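Local coordinates for protein glucose-6-phosphate 1-dehydrogenase (Kluyveromyces lactis, PDB 7E6I) that probably catalyses the first and rate-limiting step of the oxidative pentose phosphate pathway, oxidising glucose 6-phosphate to 6-phosphogluconolactone while reducing NADP(+) to NADPH, at residues G15-L20 against Y47-L52; T9-F14 against P40-I45. All blocks are in the same frame, centred on the assembly; numbering follows the deposited sequence.

Interaction 1 (G15-L20 against Y47-L52); sequences GASGDL and YARSKL
Tyr47 O is gripped by two successive backbone amides of the turn that follows the first strand. Ala16 N gives the straighter bond, 3.0 Å to Tyr47 O with 173° at the hydrogen, and reaches the oxygen from above the carbonyl plane, 44° out of it. Gly15 N is as near, 2.9 Å from Tyr47 O, but its hydrogen points off line and that bond is weak. The positive phi of Gly15 is a backbone shape that glycine adopts most easily, and this residue opens a type I turn closed by Gly18 N on Gly15 O. The side chains add small contacts. The methyl of Ala16 lies 3.6 Å from Tyr47 N, while a chi1 of 56°, between the backbone N and carbonyl carbon, sets Ser17 OG 3.5 Å from Ala48 CB. The bent chain of Arg49 brings NH2 within 4.1 Å of Ser17 OG, mere proximity, with the hydroxyl oblique to the guanidinium plane. The sequence GASGDL is the glycine-rich turn of a Rossmann fold; it and Arg49 probably bind NADP(+), the arginine's position being consistent with holding the 2'-phosphate, as in related NADP enzymes. Gly18 is the N-cap of helix 19-34, the helix of the beta-alpha-beta unit, whereas on the other flank Tyr47 OH bonds to Pro90 O and Ala48 packs on Tyr86 of strand 84-88.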
loop_
_atom_site.group_PDB
_atom_site.type_symbol
_atom_site.label_atom_id
_atom_site.label_comp_id
_atom_site.label_asym_id
_atom_site.label_seq_id
_atom_site.Cartn_x
_atom_site.Cartn_y
_atom_site.Cartn_z
ATOM N N GLY A 15 -11.744 -6.158 -16.442
ATOM C CA GLY A 15 -11.426 -4.767 -16.684
ATOM C C GLY A 15 -10.192 -4.594 -17.536
ATOM O O GLY A 15 -9.491 -3.587 -17.405
ATOM N N ALA A 16 -9.906 -5.557 -18.415
ATOM C CA ALA A 16 -8.592 -5.639 -19.044
ATOM C C ALA A 16 -8.249 -4.429 -19.901
ATOM O O ALA A 16 -7.068 -4.181 -20.153
ATOM C CB ALA A 16 -8.504 -6.904 -19.889
ATOM N N SER A 17 -9.239 -3.677 -20.356
ATOM C CA SER A 17 -9.007 -2.535 -21.228
ATOM C C SER A 17 -8.683 -1.254 -20.470
ATOM O O SER A 17 -8.305 -0.257 -21.092
ATOM C CB SER A 17 -10.238 -2.312 -22.109
ATOM O OG SER A 17 -11.393 -2.148 -21.293
ATOM N N GLY A 18 -8.821 -1.256 -19.155
ATOM C CA GLY A 18 -8.641 -0.047 -18.388
ATOM C C GLY A 18 -7.191 0.285 -18.112
ATOM O O GLY A 18 -6.271 -0.486 -18.385
ATOM N N ASP A 19 -7.003 1.469 -17.532
ATOM C CA ASP A 19 -5.658 1.984 -17.305
ATOM C C ASP A 19 -4.880 1.102 -16.347
ATOM O O ASP A 19 -3.714 0.767 -16.599
ATOM C CB ASP A 19 -5.733 3.410 -16.767
ATOM C CG ASP A 19 -5.607 4.439 -17.861
ATOM O OD1 ASP A 19 -5.608 4.037 -19.050
ATOM O OD2 ASP A 19 -5.505 5.640 -17.531
ATOM N N LEU A 20 -5.506 0.732 -15.228
ATOM C CA LEU A 20 -4.819 -0.096 -14.245
ATOM C C LEU A 20 -4.337 -1.397 -14.868
ATOM O O LEU A 20 -3.195 -1.816 -14.646
ATOM C CB LEU A 20 -5.743 -0.382 -13.068
ATOM C CG LEU A 20 -5.107 -1.325 -12.061
ATOM C CD1 LEU A 20 -3.967 -0.619 -11.336
ATOM C CD2 LEU A 20 -6.156 -1.835 -11.101
ATOM N N TYR A 47 -10.602 -9.821 -19.936
ATOM C CA TYR A 47 -12.046 -9.715 -20.114
ATOM C C TYR A 47 -12.483 -8.275 -19.867
ATOM O O TYR A 47 -12.065 -7.658 -18.882
ATOM C CB TYR A 47 -12.767 -10.681 -19.152
ATOM C CG TYR A 47 -14.281 -10.791 -19.255
ATOM C CD1 TYR A 47 -15.107 -9.737 -18.889
ATOM C CD2 TYR A 47 -14.884 -11.975 -19.661
ATOM C CE1 TYR A 47 -16.487 -9.850 -18.963
ATOM C CE2 TYR A 47 -16.262 -12.095 -19.736
ATOM C CZ TYR A 47 -17.057 -11.034 -19.386
ATOM O OH TYR A 47 -18.429 -11.153 -19.465
ATOM N N ALA A 48 -13.322 -7.746 -20.766
ATOM C CA ALA A 48 -13.944 -6.428 -20.624
ATOM C C ALA A 48 -15.116 -6.331 -21.605
ATOM O O ALA A 48 -15.327 -7.215 -22.440
ATOM C CB ALA A 48 -12.939 -5.290 -20.845
ATOM N N ARG A 49 -15.893 -5.247 -21.479
ATOM C CA ARG A 49 -17.107 -5.103 -22.281
ATOM C C ARG A 49 -16.792 -4.769 -23.734
ATOM O O ARG A 49 -17.445 -5.291 -24.644
ATOM C CB ARG A 49 -18.029 -4.036 -21.679
ATOM C CG ARG A 49 -18.164 -4.102 -20.145
ATOM C CD ARG A 49 -18.189 -2.723 -19.429
ATOM N NE ARG A 49 -17.209 -1.749 -19.915
ATOM C CZ ARG A 49 -15.892 -1.742 -19.656
ATOM N NH1 ARG A 49 -15.341 -2.706 -18.913
ATOM N NH2 ARG A 49 -15.100 -0.818 -20.159
ATOM N N SER A 50 -15.806 -3.904 -23.974
ATOM C CA SER A 50 -15.473 -3.496 -25.333
ATOM C C SER A 50 -15.094 -4.704 -26.178
ATOM O O SER A 50 -14.727 -5.766 -25.676
ATOM C CB SER A 50 -14.304 -2.512 -25.361
ATOM O OG SER A 50 -14.632 -1.280 -24.752
ATOM N N LYS A 51 -15.127 -4.502 -27.486
ATOM C CA LYS A 51 -15.102 -5.604 -28.431
ATOM C C LYS A 51 -13.774 -5.706 -29.162
ATOM O O LYS A 51 -13.748 -5.712 -30.393
ATOM C CB LYS A 51 -16.237 -5.423 -29.437
ATOM C CG LYS A 51 -17.030 -6.663 -29.768
ATOM C CD LYS A 51 -18.518 -6.327 -29.835
ATOM C CE LYS A 51 -19.330 -7.460 -30.455
ATOM N NZ LYS A 51 -19.338 -7.407 -31.956
ATOM N N LEU A 52 -12.669 -5.802 -28.434
ATOM C CA LEU A 52 -11.361 -5.805 -29.071
ATOM C C LEU A 52 -10.870 -7.229 -29.338
ATOM O O LEU A 52 -11.458 -8.221 -28.905
ATOM C CB LEU A 52 -10.348 -5.012 -28.236
ATOM C CG LEU A 52 -10.325 -5.019 -26.706
ATOM C CD1 LEU A 52 -8.921 -4.718 -26.206
ATOM C CD2 LEU A 52 -11.281 -4.006 -26.148
#

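Interaction 2 (T9-F14 against P40-I45); sequences TVITIF and PTTKII
Four backbone bonds join Thr9-Ile13 to Lys43-Ile45 in parallel register. Lys43 N donates to Thr9 O and Ile11 N to Lys43 O; Ile45 N then meets Ile11 O at 2.8 Å, and Ile13 N meets Ile45 O at 2.7 Å. Alpha hydrogens add weaker contacts, such as Thr12 CA to Ile45 O at 3.1 Å. On the face carrying Val10 and Ile45, Val10 CG2 touches Ile45 CD1 at 3.8 Å, the two side chains crossing at a slant. On the reverse face Ile13 and Ile44 run side by side, with Ile13 CD1 3.6 Å from Ile44 CG2. At Thr42 a chi1 of -67° puts OG1 beside the backbone N and turns CG2 anti to it, where Thr42 CG2 lies 3.4 Å from Thr9 O and 3.8 Å from Ile11 CD1, while Thr42 OG1 bonds to Asn39 O. A glycine in its place would probably leave Ile11 CD1 without its methyl neighbour and Asn39 O without its hydroxyl mate. Farther out, helix 19-34 lies against Ile11, Ile13 and Ile44, helix 94-110 against Val10 and Lys43, and strand 117-122 bonds to the other edge of strand 10-14.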
loop_
_atom_site.group_PDB
_atom_site.type_symbol
_atom_site.label_atom_id
_atom_site.label_comp_id
_atom_site.label_asym_id
_atom_site.label_seq_id
_atom_site.Cartn_x
_atom_site.Cartn_y
_atom_site.Cartn_z
ATOM N N THR A 9 -2.217 -22.821 -14.966
ATOM C CA THR A 9 -3.041 -21.839 -14.286
ATOM C C THR A 9 -3.600 -20.836 -15.287
ATOM O O THR A 9 -2.897 -20.366 -16.189
ATOM C CB THR A 9 -2.229 -21.119 -13.216
ATOM O OG1 THR A 9 -0.887 -20.941 -13.684
ATOM C CG2 THR A 9 -2.171 -21.965 -11.999
ATOM N N VAL A 10 -4.877 -20.518 -15.137
ATOM C CA VAL A 10 -5.513 -19.506 -15.965
ATOM C C VAL A 10 -5.709 -18.258 -15.113
ATOM O O VAL A 10 -6.345 -18.298 -14.050
ATOM C CB VAL A 10 -6.829 -20.011 -16.580
ATOM C CG1 VAL A 10 -7.585 -20.855 -15.580
ATOM C CG2 VAL A 10 -7.684 -18.839 -17.097
ATOM N N ILE A 11 -5.126 -17.160 -15.564
ATOM C CA ILE A 11 -5.285 -15.862 -14.935
ATOM C C ILE A 11 -6.214 -15.050 -15.823
ATOM O O ILE A 11 -5.874 -14.752 -16.974
ATOM C CB ILE A 11 -3.928 -15.165 -14.754
ATOM C CG1 ILE A 11 -3.041 -15.967 -13.797
ATOM C CG2 ILE A 11 -4.102 -13.752 -14.260
ATOM C CD1 ILE A 11 -1.565 -15.561 -13.847
ATOM N N THR A 12 -7.388 -14.694 -15.303
ATOM C CA THR A 12 -8.306 -13.797 -15.996
ATOM C C THR A 12 -8.244 -12.415 -15.356
ATOM O O THR A 12 -8.468 -12.278 -14.151
ATOM C CB THR A 12 -9.739 -14.323 -15.964
ATOM O OG1 THR A 12 -9.765 -15.691 -16.377
ATOM C CG2 THR A 12 -10.611 -13.505 -16.886
ATOM N N ILE A 13 -7.965 -11.396 -16.168
ATOM C CA ILE A 13 -7.902 -10.006 -15.715
ATOM C C ILE A 13 -9.180 -9.317 -16.178
ATOM O O ILE A 13 -9.314 -8.953 -17.350
ATOM C CB ILE A 13 -6.662 -9.276 -16.242
ATOM C CG1 ILE A 13 -5.381 -9.941 -15.748
ATOM C CG2 ILE A 13 -6.670 -7.824 -15.795
ATOM C CD1 ILE A 13 -4.900 -11.042 -16.654
ATOM N N PHE A 14 -10.114 -9.122 -15.258
ATOM C CA PHE A 14 -11.320 -8.371 -15.561
ATOM C C PHE A 14 -11.023 -6.877 -15.583
ATOM O O PHE A 14 -10.167 -6.379 -14.846
ATOM C CB PHE A 14 -12.411 -8.680 -14.542
ATOM C CG PHE A 14 -13.125 -9.981 -14.803
ATOM C CD1 PHE A 14 -12.584 -11.186 -14.376
ATOM C CD2 PHE A 14 -14.341 -9.998 -15.467
ATOM C CE1 PHE A 14 -13.248 -12.384 -14.612
ATOM C CE2 PHE A 14 -15.002 -11.187 -15.703
ATOM C CZ PHE A 14 -14.457 -12.383 -15.278
ATOM N N PRO A 40 5.344 -20.891 -18.197
ATOM C CA PRO A 40 4.938 -20.645 -19.593
ATOM C C PRO A 40 3.639 -21.319 -19.992
ATOM O O PRO A 40 3.071 -20.945 -21.023
ATOM C CB PRO A 40 6.117 -21.198 -20.406
ATOM C CG PRO A 40 7.267 -21.229 -19.442
ATOM C CD PRO A 40 6.645 -21.571 -18.123
ATOM N N THR A 41 3.147 -22.290 -19.219
ATOM C CA THR A 41 1.859 -22.912 -19.488
ATOM C C THR A 41 0.690 -22.140 -18.900
ATOM O O THR A 41 -0.390 -22.714 -18.719
ATOM C CB THR A 41 1.846 -24.342 -18.952
ATOM O OG1 THR A 41 1.670 -24.320 -17.533
ATOM C CG2 THR A 41 3.144 -25.031 -19.296
ATOM N N THR A 42 0.877 -20.861 -18.603
ATOM C CA THR A 42 -0.143 -20.057 -17.950
ATOM C C THR A 42 -1.022 -19.423 -19.012
ATOM O O THR A 42 -0.511 -18.800 -19.948
ATOM C CB THR A 42 0.501 -18.961 -17.096
ATOM O OG1 THR A 42 1.198 -19.548 -15.988
ATOM C CG2 THR A 42 -0.557 -17.992 -16.575
ATOM N N LYS A 43 -2.340 -19.556 -18.867
ATOM C CA LYS A 43 -3.258 -18.916 -19.804
ATOM C C LYS A 43 -3.717 -17.570 -19.247
ATOM O O LYS A 43 -4.400 -17.514 -18.219
ATOM C CB LYS A 43 -4.456 -19.814 -20.115
ATOM C CG LYS A 43 -5.264 -19.311 -21.310
ATOM C CD LYS A 43 -6.013 -20.424 -22.039
ATOM C CE LYS A 43 -6.657 -19.908 -23.314
ATOM N NZ LYS A 43 -6.302 -18.475 -23.550
ATOM N N ILE A 44 -3.359 -16.490 -19.933
ATOM C CA ILE A 44 -3.715 -15.140 -19.510
ATOM C C ILE A 44 -4.853 -14.637 -20.385
ATOM O O ILE A 44 -4.698 -14.512 -21.607
ATOM C CB ILE A 44 -2.507 -14.197 -19.577
ATOM C CG1 ILE A 44 -1.325 -14.821 -18.841
ATOM C CG2 ILE A 44 -2.841 -12.883 -18.942
ATOM C CD1 ILE A 44 -0.136 -13.918 -18.739
ATOM N N ILE A 45 -5.989 -14.328 -19.758
ATOM C CA ILE A 45 -7.215 -13.919 -20.446
ATOM C C ILE A 45 -7.643 -12.546 -19.936
ATOM O O ILE A 45 -7.893 -12.376 -18.732
ATOM C CB ILE A 45 -8.355 -14.921 -20.228
ATOM C CG1 ILE A 45 -7.968 -16.325 -20.681
ATOM C CG2 ILE A 45 -9.595 -14.452 -20.938
ATOM C CD1 ILE A 45 -9.008 -17.356 -20.306
#

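Both interactions belong to one right-handed beta-alpha-beta unit, strand 10-14, helix 19-34 and strand 43-48, and illustrate how a Rossmann domain builds a dinucleotide site at the carboxyl ends of its parallel strands. Interaction 2 supplies the sheet pairing; interaction 1 is where the same two strands end and diverge, the contact centres about 15 Å apart. The ladder runs on through a probable hydrogen bond from Tyr47 N to Ile13 O, 3.0 Å, and Tyr47 CD1 packs 3.5 Å from Phe14 CE2. Ile13 reaches the probable NADP(+) site, its side chain about 3 Å (nearest atoms) from that of Ser21. Other residues hold glucose 6-phosphate, among them His183, Asp240 and Lys153, the last probably shared with NADP(+).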